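Local structure of RsfP (Uncultured bacterium, 4GLJ) at residues Ala14-Gly20 and Thr58-Arg64; Val90-Ser95 and Ser211-Ala215; Gln123-Thr127 and Met198-Pro202; Phe128-Ala133 and Thr288-Leu292; Ile150-Ala154 and Leu259-Pro265. The protein probably catalyses the phosphate-dependent cleavage of methylthioadenosine to adenine and methylthioribose 1-phosphate, and binds the dye rhodamine B. All blocks are in the same frame, centred on the assembly; numbering follows the deposited sequence.

Contact 1: residues Ala14-Gly20 and Thr58-Arg64. With PO4 (phosphate ion), chain D.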
# COMPACT_ATOMS: atom_id res chain seq x y z
N ALA A 14 2.32 34.55 7.49
CA ALA A 14 1.37 34.12 8.47
C ALA A 14 2.07 33.10 9.31
O ALA A 14 2.90 32.35 8.85
CB ALA A 14 0.13 33.53 7.85
N ASP A 15 1.77 33.11 10.58
CA ASP A 15 2.43 32.20 11.48
C ASP A 15 1.58 30.94 11.60
O ASP A 15 2.06 29.90 12.08
CB ASP A 15 2.45 32.93 12.82
CG ASP A 15 3.23 32.21 13.88
OD1 ASP A 15 4.41 31.90 13.63
OD2 ASP A 15 2.66 32.03 15.00
N ILE A 16 0.31 31.07 11.25
CA ILE A 16 -0.71 30.06 11.55
C ILE A 16 -1.53 29.81 10.28
O ILE A 16 -1.86 30.79 9.58
CB ILE A 16 -1.72 30.59 12.60
CG1 ILE A 16 -0.99 30.96 13.89
CG2 ILE A 16 -2.82 29.50 12.87
CD1 ILE A 16 -1.86 31.83 14.84
N ALA A 17 -1.79 28.53 9.97
CA ALA A 17 -2.59 28.15 8.81
C ALA A 17 -3.67 27.18 9.18
O ALA A 17 -3.50 26.32 10.05
CB ALA A 17 -1.70 27.59 7.71
N ILE A 18 -4.81 27.33 8.53
CA ILE A 18 -5.88 26.39 8.68
C ILE A 18 -6.03 25.69 7.31
O ILE A 18 -6.17 26.36 6.26
CB ILE A 18 -7.18 27.10 9.00
CG1 ILE A 18 -7.03 28.04 10.24
CG2 ILE A 18 -8.37 26.13 9.14
CD1 ILE A 18 -6.61 27.27 11.50
N ILE A 19 -6.05 24.34 7.34
CA ILE A 19 -6.26 23.56 6.12
C ILE A 19 -7.63 23.01 6.28
O ILE A 19 -7.92 22.21 7.18
CB ILE A 19 -5.22 22.42 5.88
CG1 ILE A 19 -3.82 23.00 5.81
CG2 ILE A 19 -5.64 21.63 4.61
CD1 ILE A 19 -2.71 21.96 5.61
N GLY A 20 -8.55 23.51 5.43
CA GLY A 20 -9.94 23.18 5.57
C GLY A 20 -10.38 21.98 4.70
O GLY A 20 -10.19 22.04 3.46
N THR A 58 -2.95 37.38 11.74
CA THR A 58 -2.96 36.93 10.34
C THR A 58 -2.98 35.40 10.28
O THR A 58 -2.17 34.74 10.94
CB THR A 58 -1.71 37.47 9.60
OG1 THR A 58 -1.80 38.90 9.58
CG2 THR A 58 -1.63 36.97 8.16
N VAL A 59 -3.93 34.85 9.53
CA VAL A 59 -4.05 33.38 9.39
C VAL A 59 -4.08 33.09 7.88
O VAL A 59 -4.62 33.89 7.12
CB VAL A 59 -5.38 32.95 10.00
CG1 VAL A 59 -5.55 31.49 9.84
CG2 VAL A 59 -5.43 33.29 11.50
N ALA A 60 -3.46 31.98 7.45
CA ALA A 60 -3.58 31.50 6.06
C ALA A 60 -4.63 30.37 6.02
O ALA A 60 -4.60 29.45 6.86
CB ALA A 60 -2.23 30.97 5.58
N PHE A 61 -5.55 30.42 5.07
CA PHE A 61 -6.62 29.42 4.96
C PHE A 61 -6.44 28.74 3.59
O PHE A 61 -6.33 29.43 2.55
CB PHE A 61 -8.05 30.01 5.02
CG PHE A 61 -9.12 28.95 4.86
CD1 PHE A 61 -9.39 28.04 5.91
CD2 PHE A 61 -9.78 28.75 3.62
CE1 PHE A 61 -10.33 27.01 5.75
CE2 PHE A 61 -10.71 27.70 3.46
CZ PHE A 61 -11.00 26.85 4.52
N LEU A 62 -6.33 27.41 3.61
CA LEU A 62 -6.13 26.64 2.34
C LEU A 62 -7.28 25.60 2.31
O LEU A 62 -7.46 24.85 3.26
CB LEU A 62 -4.77 25.96 2.38
CG LEU A 62 -4.46 25.02 1.19
CD1 LEU A 62 -4.89 25.74 -0.09
CD2 LEU A 62 -2.96 24.77 1.13
N THR A 63 -8.10 25.62 1.24
CA THR A 63 -9.16 24.60 1.07
C THR A 63 -8.53 23.41 0.48
O THR A 63 -8.12 23.47 -0.67
CB THR A 63 -10.21 25.05 0.05
OG1 THR A 63 -10.65 26.34 0.44
CG2 THR A 63 -11.37 24.10 0.08
N ARG A 64 -8.42 22.32 1.26
CA ARG A 64 -7.73 21.16 0.78
C ARG A 64 -8.23 20.59 -0.60
O ARG A 64 -7.42 20.17 -1.48
CB ARG A 64 -7.84 20.08 1.91
CG ARG A 64 -7.13 18.84 1.53
CD ARG A 64 -7.23 17.77 2.59
NE ARG A 64 -6.64 18.13 3.89
CZ ARG A 64 -7.28 18.32 5.05
NH1 ARG A 64 -8.61 18.30 5.12
NH2 ARG A 64 -6.57 18.59 6.16
P PO4 D . -11.30 15.94 4.47
O1 PO4 D . -12.25 15.12 3.65
O2 PO4 D . -12.23 16.75 5.35
O3 PO4 D . -10.46 14.96 5.20
O4 PO4 D . -10.44 16.89 3.63
O HOH W 1 0.43 35.21 11.56
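Arg64 lays one face of its guanidinium against Ile19, whose CG2 stands 3.5 Å from Arg64 NH2, the two side chains crossing at about a right angle. Arg64 leaves its backbone with CG anti to N (chi1 -179°) and then bends at chi3 (-62°), which swings NH1 to the phosphate ion; NH1 donates to O4 at 2.7 Å, with the anion near the guanidinium plane. Four parts of the same chain complete the phosphate site, Ser22 N, His65 NE2, Ala98 N and Thr199 OG1, while Glu203 takes Arg64 NE in a salt bridge. Cutting this side chain back to an alanine would probably cost phosphate O4 this N-H donor and Glu203 this salt-bridge partner, and bare Ile19 CG2. The site lies at the C-terminal ends of two parallel strands of the nucleoside phosphorylase fold, 16-20 and 58-63, joined by alternating backbone bonds from Ala60 N to Ile16 O through Ile18 N to Ala60 O (2.7 Å) and on to Arg64 N, which reaches Gly20 O at 2.8 Å. On the face that carries Ile18 and Phe61, Ile18 forks over two partners: CG1 meets Val59 CG1 at 3.8 Å, and CG2 lies 3.9 Å from Phe61 CD1. The phenylalanine ring runs on to Gly20, its CE1 3.9 Å from Gly20 CA, in space that a beta carbon on Gly20 would occupy. On the opposite face Ala17 CB lies 4.0 Å from Ala60 CB, and helix 78-87 packs there through Leu85. Just before strand 16-20, one water accepts from Asp15 N and donates to Thr58 O.

Contact 2: residues Val90-Ser95 and Ser211-Ala215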
# COMPACT_ATOMS: atom_id res chain seq x y z
N VAL A 90 4.60 29.85 7.94
CA VAL A 90 3.67 29.21 8.87
C VAL A 90 4.46 28.29 9.78
O VAL A 90 5.33 27.52 9.33
CB VAL A 90 2.61 28.40 8.06
CG1 VAL A 90 1.76 27.48 8.94
CG2 VAL A 90 1.74 29.39 7.26
N ARG A 91 4.18 28.39 11.06
CA ARG A 91 4.84 27.61 12.09
C ARG A 91 3.83 26.65 12.70
O ARG A 91 4.21 25.68 13.34
CB ARG A 91 5.37 28.58 13.16
CG ARG A 91 6.45 29.51 12.60
CD ARG A 91 6.78 30.64 13.56
NE ARG A 91 7.13 30.11 14.85
CZ ARG A 91 6.59 30.46 16.00
NH1 ARG A 91 5.69 31.42 16.07
NH2 ARG A 91 6.98 29.84 17.07
N TYR A 92 2.54 26.96 12.51
CA TYR A 92 1.47 26.11 13.10
C TYR A 92 0.40 25.86 12.08
O TYR A 92 -0.07 26.77 11.46
CB TYR A 92 0.78 26.75 14.31
CG TYR A 92 1.75 27.16 15.44
CD1 TYR A 92 2.24 26.22 16.38
CD2 TYR A 92 2.25 28.47 15.50
CE1 TYR A 92 3.12 26.60 17.40
CE2 TYR A 92 3.15 28.89 16.50
CZ TYR A 92 3.56 27.95 17.45
OH TYR A 92 4.43 28.35 18.43
N ILE A 93 0.03 24.57 11.91
CA ILE A 93 -1.14 24.19 11.06
C ILE A 93 -2.19 23.47 11.89
O ILE A 93 -1.86 22.56 12.65
CB ILE A 93 -0.73 23.22 9.89
CG1 ILE A 93 0.17 24.01 8.94
CG2 ILE A 93 -1.97 22.69 9.15
CD1 ILE A 93 0.82 23.11 7.86
N VAL A 94 -3.45 23.89 11.72
CA VAL A 94 -4.57 23.12 12.18
C VAL A 94 -5.27 22.58 10.93
O VAL A 94 -5.79 23.30 10.12
CB VAL A 94 -5.59 23.92 13.03
CG1 VAL A 94 -6.76 23.00 13.48
CG2 VAL A 94 -4.87 24.45 14.28
N SER A 95 -5.36 21.27 10.85
CA SER A 95 -6.05 20.58 9.74
C SER A 95 -7.46 20.28 10.28
O SER A 95 -7.65 19.75 11.38
CB SER A 95 -5.36 19.21 9.52
OG SER A 95 -6.35 18.31 8.97
N SER A 211 9.19 21.13 9.11
CA SER A 211 9.36 21.71 10.46
C SER A 211 8.16 22.59 10.90
O SER A 211 8.34 23.61 11.56
CB SER A 211 10.69 22.51 10.51
OG SER A 211 11.80 21.64 10.25
N ILE A 212 6.94 22.18 10.57
CA ILE A 212 5.73 22.92 10.95
C ILE A 212 4.91 22.08 11.92
O ILE A 212 4.65 20.91 11.64
CB ILE A 212 4.85 23.23 9.73
CG1 ILE A 212 5.60 24.05 8.69
CG2 ILE A 212 3.54 23.92 10.15
CD1 ILE A 212 4.88 24.20 7.32
N ALA A 213 4.47 22.67 13.02
CA ALA A 213 3.70 21.97 14.00
C ALA A 213 2.33 21.77 13.42
O ALA A 213 1.77 22.65 12.82
CB ALA A 213 3.64 22.78 15.33
N TYR A 214 1.80 20.57 13.58
CA TYR A 214 0.63 20.19 12.81
C TYR A 214 -0.21 19.33 13.72
O TYR A 214 0.28 18.37 14.34
CB TYR A 214 1.02 19.38 11.57
CG TYR A 214 -0.14 18.79 10.73
CD1 TYR A 214 -0.78 17.59 11.14
CD2 TYR A 214 -0.51 19.37 9.54
CE1 TYR A 214 -1.83 17.03 10.42
CE2 TYR A 214 -1.56 18.86 8.77
CZ TYR A 214 -2.21 17.67 9.22
OH TYR A 214 -3.20 17.10 8.41
N ALA A 215 -1.49 19.70 13.83
CA ALA A 215 -2.46 18.85 14.55
C ALA A 215 -3.82 18.88 13.86
O ALA A 215 -4.08 19.72 12.98
CB ALA A 215 -2.56 19.18 16.05
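Ile93 N donates to Ala213 O at 2.7 Å, the shortest of four backbone bonds that join strands 92-95 and 213-215 in parallel. Ser95 N to Ala215 O (2.9 Å) is almost straight, 177° at the hydrogen, whereas Ala213 N approaches Arg91 O from above its carbonyl plane. Beside the Ser95-Ala215 bond, Tyr214 lays its hydroxyl end against Ser95, with OH 3.2 Å from Ser95 CB. CG of Tyr214 lies anti to the backbone N (chi1 174°), which carries the ring alongside the neighbouring strand from Ile93 to Ser95. Its OH bonds to Glu203, and Ser95 OG to Asn200, both on helix 200-209. A phenylalanine in place of Tyr214 would probably leave Glu203 OE1 without this hydroxyl partner. Ile93 is wedged between two neighbours: its CG2 touches Tyr214 CD2 at 3.6 Å, and its CG1 meets Ile212 CG2 at 3.6 Å. On the face that carries Tyr92 and Ala213, the tyrosine's CD1 rests 3.9 Å from Ala213 CB, and Val147 of helix 145-157 packs over both residues. Helix 78-87 touches Ile93 and Ile212 from the other face. Parallel central strands with helices on both faces are the alpha/beta core of the nucleoside phosphorylase fold.

Contact 3: residues Gln123-Thr127 and Met198-Pro202. With PO4 (phosphate ion), chain D.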
# COMPACT_ATOMS: atom_id res chain seq x y z
N GLN A 123 -0.86 5.45 -2.67
CA GLN A 123 -0.39 6.02 -3.92
C GLN A 123 -0.00 7.48 -3.86
O GLN A 123 0.03 8.15 -4.87
CB GLN A 123 -1.49 5.81 -4.98
CG GLN A 123 -1.59 4.33 -5.32
CD GLN A 123 -2.91 3.91 -5.95
OE1 GLN A 123 -3.63 4.75 -6.57
NE2 GLN A 123 -3.20 2.57 -5.89
N ARG A 124 0.37 7.97 -2.71
CA ARG A 124 0.66 9.37 -2.56
C ARG A 124 2.12 9.61 -2.34
O ARG A 124 2.74 8.82 -1.70
CB ARG A 124 -0.18 9.93 -1.44
CG ARG A 124 -1.65 9.84 -1.73
CD ARG A 124 -2.42 9.97 -0.48
NE ARG A 124 -3.79 9.56 -0.63
CZ ARG A 124 -4.75 9.97 0.15
NH1 ARG A 124 -4.48 10.81 1.10
NH2 ARG A 124 -5.96 9.55 -0.03
N VAL A 125 2.69 10.67 -2.89
CA VAL A 125 4.08 10.91 -2.64
C VAL A 125 4.11 11.41 -1.20
O VAL A 125 3.46 12.40 -0.89
CB VAL A 125 4.65 11.97 -3.59
CG1 VAL A 125 6.16 12.22 -3.25
CG2 VAL A 125 4.45 11.48 -4.99
N SER A 126 4.91 10.78 -0.33
CA SER A 126 4.72 11.07 1.10
C SER A 126 5.99 11.68 1.76
O SER A 126 6.12 11.71 2.99
CB SER A 126 4.25 9.80 1.84
OG SER A 126 5.24 8.78 1.56
N THR A 127 6.86 12.24 0.93
CA THR A 127 8.09 12.90 1.40
C THR A 127 8.52 13.91 0.36
O THR A 127 8.20 13.82 -0.84
CB THR A 127 9.23 11.87 1.64
OG1 THR A 127 10.41 12.53 2.11
CG2 THR A 127 9.61 11.13 0.35
N MET A 198 -9.31 10.34 4.90
CA MET A 198 -8.58 10.03 3.64
C MET A 198 -7.49 11.02 3.35
O MET A 198 -6.83 10.92 2.29
CB MET A 198 -9.58 9.98 2.47
CG MET A 198 -10.70 8.93 2.67
SD MET A 198 -11.75 8.84 1.22
CE MET A 198 -12.90 7.61 1.78
N THR A 199 -7.34 12.03 4.23
CA THR A 199 -6.49 13.17 3.78
C THR A 199 -5.28 13.55 4.68
O THR A 199 -4.34 14.23 4.19
CB THR A 199 -7.35 14.48 3.63
OG1 THR A 199 -8.01 14.74 4.90
CG2 THR A 199 -8.37 14.34 2.58
N ASN A 200 -5.29 13.18 5.97
CA ASN A 200 -4.28 13.74 6.86
C ASN A 200 -2.91 13.06 6.72
O ASN A 200 -1.92 13.56 7.26
CB ASN A 200 -4.81 13.84 8.30
CG ASN A 200 -5.82 15.03 8.45
OD1 ASN A 200 -5.79 15.73 9.44
ND2 ASN A 200 -6.59 15.35 7.37
N MET A 201 -2.83 11.99 5.93
CA MET A 201 -1.56 11.47 5.40
C MET A 201 -1.61 11.60 3.89
O MET A 201 -2.58 11.19 3.28
CB MET A 201 -1.34 10.00 5.82
CG MET A 201 -1.06 9.81 7.31
SD MET A 201 0.66 10.35 7.62
CE MET A 201 0.83 9.97 9.36
N PRO A 202 -0.56 12.15 3.26
CA PRO A 202 0.78 12.37 3.84
C PRO A 202 0.94 13.78 4.44
O PRO A 202 2.04 14.11 4.82
CB PRO A 202 1.70 12.22 2.61
CG PRO A 202 0.85 12.82 1.52
CD PRO A 202 -0.53 12.25 1.77
P PO4 D . -11.30 15.94 4.47
O1 PO4 D . -12.25 15.12 3.65
O2 PO4 D . -12.23 16.75 5.35
O3 PO4 D . -10.46 14.96 5.20
O4 PO4 D . -10.44 16.89 3.63
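Arg124 reaches Met198 O on an outstretched chain, CG anti to its carbonyl carbon (chi1 -63°) and the carbons extended as far as NE (chi3 -165°). Its guanidinium arrives end-on: Arg124 NH1 at 2.6 Å and Arg124 NH2 at 2.8 Å both donate to Met198 O, which lies in the guanidinium plane. NH1 also makes a weak bond to Met201 O, and Glu175 takes NE in a salt bridge. Pro202, preceded by a cis peptide bond, lies across the arginine's aliphatic part at about a right angle, its CD 3.7 Å from Arg124 CD. Pro202 CB meets the loop farther on, 3.6 Å from Ser126 CB. Met198 belongs to the pocket that binds rhodamine B, and its side chain touches the dye. Thr199 turns OG1 to the phosphate ion, close to O3, though the separation is too short to be trusted in detail. The loop also lies at a subunit boundary, where Ser126 O accepts from Gln178 of the second subunit. One buried carbonyl thus takes two donors from a single cation, which probably steadies the peptide between the dye-touching Met198 and Thr199 beside the phosphate, and the positive charge would probably polarise that carbonyl.

Contact 4: residues Phe128-Ala133 and Thr288-Leu292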
# COMPACT_ATOMS: atom_id res chain seq x y z
N PHE A 128 9.28 14.88 0.82
CA PHE A 128 9.90 15.83 -0.05
C PHE A 128 11.26 15.32 -0.42
O PHE A 128 11.91 15.90 -1.27
CB PHE A 128 10.17 17.14 0.68
CG PHE A 128 8.94 17.93 0.96
CD1 PHE A 128 8.28 18.63 -0.08
CD2 PHE A 128 8.49 18.10 2.27
CE1 PHE A 128 7.16 19.41 0.19
CE2 PHE A 128 7.37 18.90 2.51
CZ PHE A 128 6.72 19.58 1.50
N PHE A 129 11.69 14.23 0.24
CA PHE A 129 13.05 13.74 0.04
C PHE A 129 13.21 12.69 -1.04
O PHE A 129 12.23 12.24 -1.61
CB PHE A 129 13.62 13.32 1.43
CG PHE A 129 13.81 14.55 2.31
CD1 PHE A 129 12.79 14.99 3.19
CD2 PHE A 129 14.93 15.37 2.15
CE1 PHE A 129 12.95 16.17 3.94
CE2 PHE A 129 15.10 16.53 2.88
CZ PHE A 129 14.08 16.97 3.74
N GLY A 130 14.44 12.29 -1.34
CA GLY A 130 14.68 11.44 -2.49
C GLY A 130 15.30 12.33 -3.54
O GLY A 130 15.47 13.56 -3.33
N ASP A 131 15.73 11.69 -4.66
CA ASP A 131 16.30 12.40 -5.79
C ASP A 131 17.34 13.43 -5.40
O ASP A 131 17.27 14.60 -5.89
CB ASP A 131 15.19 13.05 -6.66
CG ASP A 131 15.73 13.56 -8.00
OD1 ASP A 131 16.78 13.07 -8.50
OD2 ASP A 131 15.08 14.46 -8.59
N GLY A 132 18.34 13.05 -4.58
CA GLY A 132 19.39 14.03 -4.23
C GLY A 132 19.56 14.39 -2.74
O GLY A 132 20.59 14.93 -2.37
N ALA A 133 18.59 14.07 -1.90
CA ALA A 133 18.64 14.42 -0.47
C ALA A 133 17.94 13.32 0.31
O ALA A 133 16.87 12.88 -0.11
CB ALA A 133 17.91 15.71 -0.25
N THR A 288 18.67 20.09 -6.43
CA THR A 288 18.07 19.59 -5.16
C THR A 288 17.90 20.75 -4.14
O THR A 288 16.80 20.92 -3.55
CB THR A 288 18.95 18.45 -4.59
OG1 THR A 288 18.94 17.39 -5.56
CG2 THR A 288 18.42 17.93 -3.23
N LYS A 289 18.97 21.51 -3.91
CA LYS A 289 18.88 22.62 -2.96
C LYS A 289 17.74 23.57 -3.34
O LYS A 289 17.08 24.09 -2.47
CB LYS A 289 20.16 23.46 -2.93
CG LYS A 289 21.20 22.93 -1.98
CD LYS A 289 22.35 23.95 -1.81
CE LYS A 289 23.17 24.22 -3.09
NZ LYS A 289 23.63 23.06 -3.92
N THR A 290 17.55 23.80 -4.64
CA THR A 290 16.59 24.77 -5.13
C THR A 290 15.21 24.20 -4.85
O THR A 290 14.35 24.92 -4.35
CB THR A 290 16.75 25.03 -6.65
OG1 THR A 290 18.11 25.43 -6.93
CG2 THR A 290 15.77 26.10 -7.13
N ARG A 291 15.01 22.92 -5.14
CA ARG A 291 13.71 22.29 -4.91
C ARG A 291 13.38 22.27 -3.40
O ARG A 291 12.22 22.33 -2.99
CB ARG A 291 13.78 20.84 -5.43
CG ARG A 291 12.43 20.14 -5.59
CD ARG A 291 12.50 18.73 -6.19
NE ARG A 291 13.45 17.87 -5.48
CZ ARG A 291 14.65 17.51 -5.95
NH1 ARG A 291 15.09 17.89 -7.16
NH2 ARG A 291 15.41 16.76 -5.20
N LEU A 292 14.39 22.11 -2.56
CA LEU A 292 14.10 22.00 -1.12
C LEU A 292 14.28 23.28 -0.35
O LEU A 292 14.21 23.26 0.91
CB LEU A 292 15.03 20.94 -0.49
CG LEU A 292 14.91 19.50 -1.09
CD1 LEU A 292 15.95 18.63 -0.35
CD2 LEU A 292 13.47 19.00 -0.91
O HOH W 2 14.31 15.96 -2.63
O HOH W 3 11.53 17.23 -3.42
O HOH W 4 17.43 16.99 -8.05
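Arg291 NH2 donates to Asp131 O at 2.9 Å, coming from above the carbonyl plane rather than along a lone pair. The Asp131 carboxylate lies over one face of the same guanidinium, the two planes only 11° apart; Asp131 OD2 is 3.7 Å from Arg291 NH1, a long salt bridge in which no N-H points at the oxygen. Three waters meet the guanidinium at its edge, in plane. Two of them tie it to the loop: one links NH2 to both Phe128 O and Gly130 O, and a second joins NE to Phe128 O. The arginine gets there with CG anti to the backbone N (chi1 -166°) and a bend at chi3 (52°). Leu292 supplies the apolar half, forking between CD1, 3.5 Å from Ala133 CB and 3.9 Å from Phe129 CE2, and CD2, 3.5 Å from Phe128 O. Thr288 CG2 adds a contact to Ala133 CB at 3.8 Å. Behind these groups, Gly130 N bonds to Ala133 O at 2.8 Å and holds the loop in a tight bend, while a beta carbon on Gly132 would run into Thr288 OG1. Glu209 receives Phe128 N, and Glu75 of the second subunit receives Asp131 N. The arrangement is a helix end docked on a glycine-containing turn, joining the C-terminal helix 286-291 to the long loop between strand 111-119 and helix 145-157.

Contact 5: residues Ile150-Ala154 and Leu259-Pro265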
# COMPACT_ATOMS: atom_id res chain seq x y z
N ILE A 150 -4.10 22.86 22.75
CA ILE A 150 -4.80 24.12 22.40
C ILE A 150 -6.18 23.82 21.79
O ILE A 150 -7.18 24.46 22.15
CB ILE A 150 -3.95 25.02 21.48
CG1 ILE A 150 -2.94 25.78 22.34
CG2 ILE A 150 -4.82 26.01 20.69
CD1 ILE A 150 -1.88 26.54 21.61
N LEU A 151 -6.25 22.81 20.88
CA LEU A 151 -7.53 22.49 20.30
C LEU A 151 -8.60 22.07 21.30
O LEU A 151 -9.76 22.43 21.10
CB LEU A 151 -7.43 21.47 19.14
CG LEU A 151 -6.64 22.04 17.94
CD1 LEU A 151 -6.26 20.86 17.01
CD2 LEU A 151 -7.47 23.07 17.18
N ILE A 152 -8.22 21.27 22.29
CA ILE A 152 -9.08 20.85 23.34
C ILE A 152 -9.60 22.06 24.11
O ILE A 152 -10.79 22.13 24.39
CB ILE A 152 -8.33 19.87 24.33
CG1 ILE A 152 -8.01 18.53 23.63
CG2 ILE A 152 -9.17 19.60 25.53
CD1 ILE A 152 -6.88 17.73 24.33
N ARG A 153 -8.72 22.99 24.48
CA ARG A 153 -9.19 24.15 25.30
C ARG A 153 -10.00 25.10 24.38
O ARG A 153 -10.96 25.71 24.83
CB ARG A 153 -8.02 24.85 25.95
CG ARG A 153 -7.39 23.99 27.03
CD ARG A 153 -6.28 24.71 27.76
NE ARG A 153 -5.06 24.70 26.96
CZ ARG A 153 -4.45 25.80 26.53
NH1 ARG A 153 -4.94 27.00 26.84
NH2 ARG A 153 -3.34 25.68 25.83
N ALA A 154 -9.61 25.17 23.10
CA ALA A 154 -10.33 26.01 22.08
C ALA A 154 -11.78 25.50 21.96
O ALA A 154 -12.75 26.30 21.89
CB ALA A 154 -9.65 25.95 20.71
N LEU A 259 -5.54 31.27 20.92
CA LEU A 259 -4.64 30.64 21.85
C LEU A 259 -3.24 30.44 21.30
O LEU A 259 -2.25 30.57 22.04
CB LEU A 259 -5.22 29.30 22.30
CG LEU A 259 -6.47 29.49 23.16
CD1 LEU A 259 -7.27 28.20 23.34
CD2 LEU A 259 -6.13 30.09 24.52
N ILE A 260 -3.15 30.07 20.01
CA ILE A 260 -1.86 29.85 19.43
C ILE A 260 -1.13 31.19 19.38
O ILE A 260 0.06 31.26 19.68
CB ILE A 260 -1.98 29.28 18.00
CG1 ILE A 260 -2.62 27.85 18.05
CG2 ILE A 260 -0.65 29.35 17.28
CD1 ILE A 260 -2.92 27.35 16.64
N ALA A 261 -1.85 32.25 18.99
CA ALA A 261 -1.23 33.55 18.86
C ALA A 261 -0.70 34.02 20.21
O ALA A 261 0.38 34.62 20.27
CB ALA A 261 -2.19 34.59 18.27
N SER A 262 -1.42 33.76 21.29
CA SER A 262 -0.98 34.36 22.58
C SER A 262 0.05 33.44 23.25
O SER A 262 0.95 33.93 23.94
CB SER A 262 -2.14 34.67 23.53
OG SER A 262 -2.95 33.52 23.71
N GLU A 263 -0.04 32.14 23.00
CA GLU A 263 0.76 31.18 23.76
C GLU A 263 2.02 30.79 23.02
O GLU A 263 3.04 30.55 23.65
CB GLU A 263 -0.07 29.97 24.23
CG GLU A 263 -1.17 30.33 25.26
CD GLU A 263 -2.14 29.16 25.53
OE1 GLU A 263 -1.88 28.03 25.05
OE2 GLU A 263 -3.17 29.34 26.23
N GLN A 264 1.97 30.75 21.69
CA GLN A 264 3.17 30.48 20.88
C GLN A 264 3.99 29.26 21.39
O GLN A 264 5.18 29.34 21.59
CB GLN A 264 4.01 31.80 20.87
CG GLN A 264 4.45 32.29 19.50
CD GLN A 264 3.32 32.82 18.66
OE1 GLN A 264 2.45 32.06 18.20
NE2 GLN A 264 3.32 34.13 18.44
N PRO A 265 3.33 28.12 21.61
CA PRO A 265 3.98 26.96 22.21
C PRO A 265 5.17 26.50 21.39
O PRO A 265 5.23 26.68 20.17
CB PRO A 265 2.87 25.89 22.24
CG PRO A 265 1.94 26.31 21.16
CD PRO A 265 1.94 27.82 21.20
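Glu263 is gripped end-on by Arg153, NH2 donating to OE1 at 2.9 Å and NH1 to OE2 at 3.0 Å. This two-pronged salt bridge joins helix 145-157 to the C-terminal end of the long helix 237-263, two helices of the phosphorylase fold whose local axes run at 123° and approach no closer than 11.1 Å. Guanidinium and carboxylate are nearly coplanar, 14° apart, and each oxygen uses its syn lone pair. Both bonds are close to straight, 174° at the hydrogen for NH2. A second carboxylate, Asp149 on the arginine's own helix, takes NE. Beneath the ion pair Ile150 fills the gap between the helices: its CG2 lies 3.7 Å from Leu259 CB, the two side chains sliding past each other in opposite directions. Ile260 crosses it at about a right angle, CG1 3.9 Å from Ile150 CD1. Leu259 in turn sends CD1 back toward the first helix, 4.2 Å from Ala154 CB. Where helix 237-263 ends, Gln264 has a positive phi, and the chain turns so that Pro265 comes round to the isoleucine. There the two side chains meet tip to tip, Pro265 CG 3.9 Å from Ile150 CD1.

Overall arrangement
From the N terminus, contact 1 closes first, pairing strand 16-20 with strand 57-63 across an all-strand and loop excursion. Contact 2 opens next and carries the sheet on through strand 92-101 to strand 213-221; Asp15 and Arg91 form a salt bridge between the two. Contact 3 nests inside the loop that contact 2 closes, and it adjoins contact 2 at Asn200; contacts 1 and 3 share the phosphate ion. Contact 4 follows contact 3 directly in the loop and crosses contacts 2 and 3, tying helix 286-291 in, with contacts 3 and 4 both touching the second subunit. Contact 5 crosses contacts 2 and 3, nests inside contact 4, and meets contact 2 through Tyr92 and Pro265.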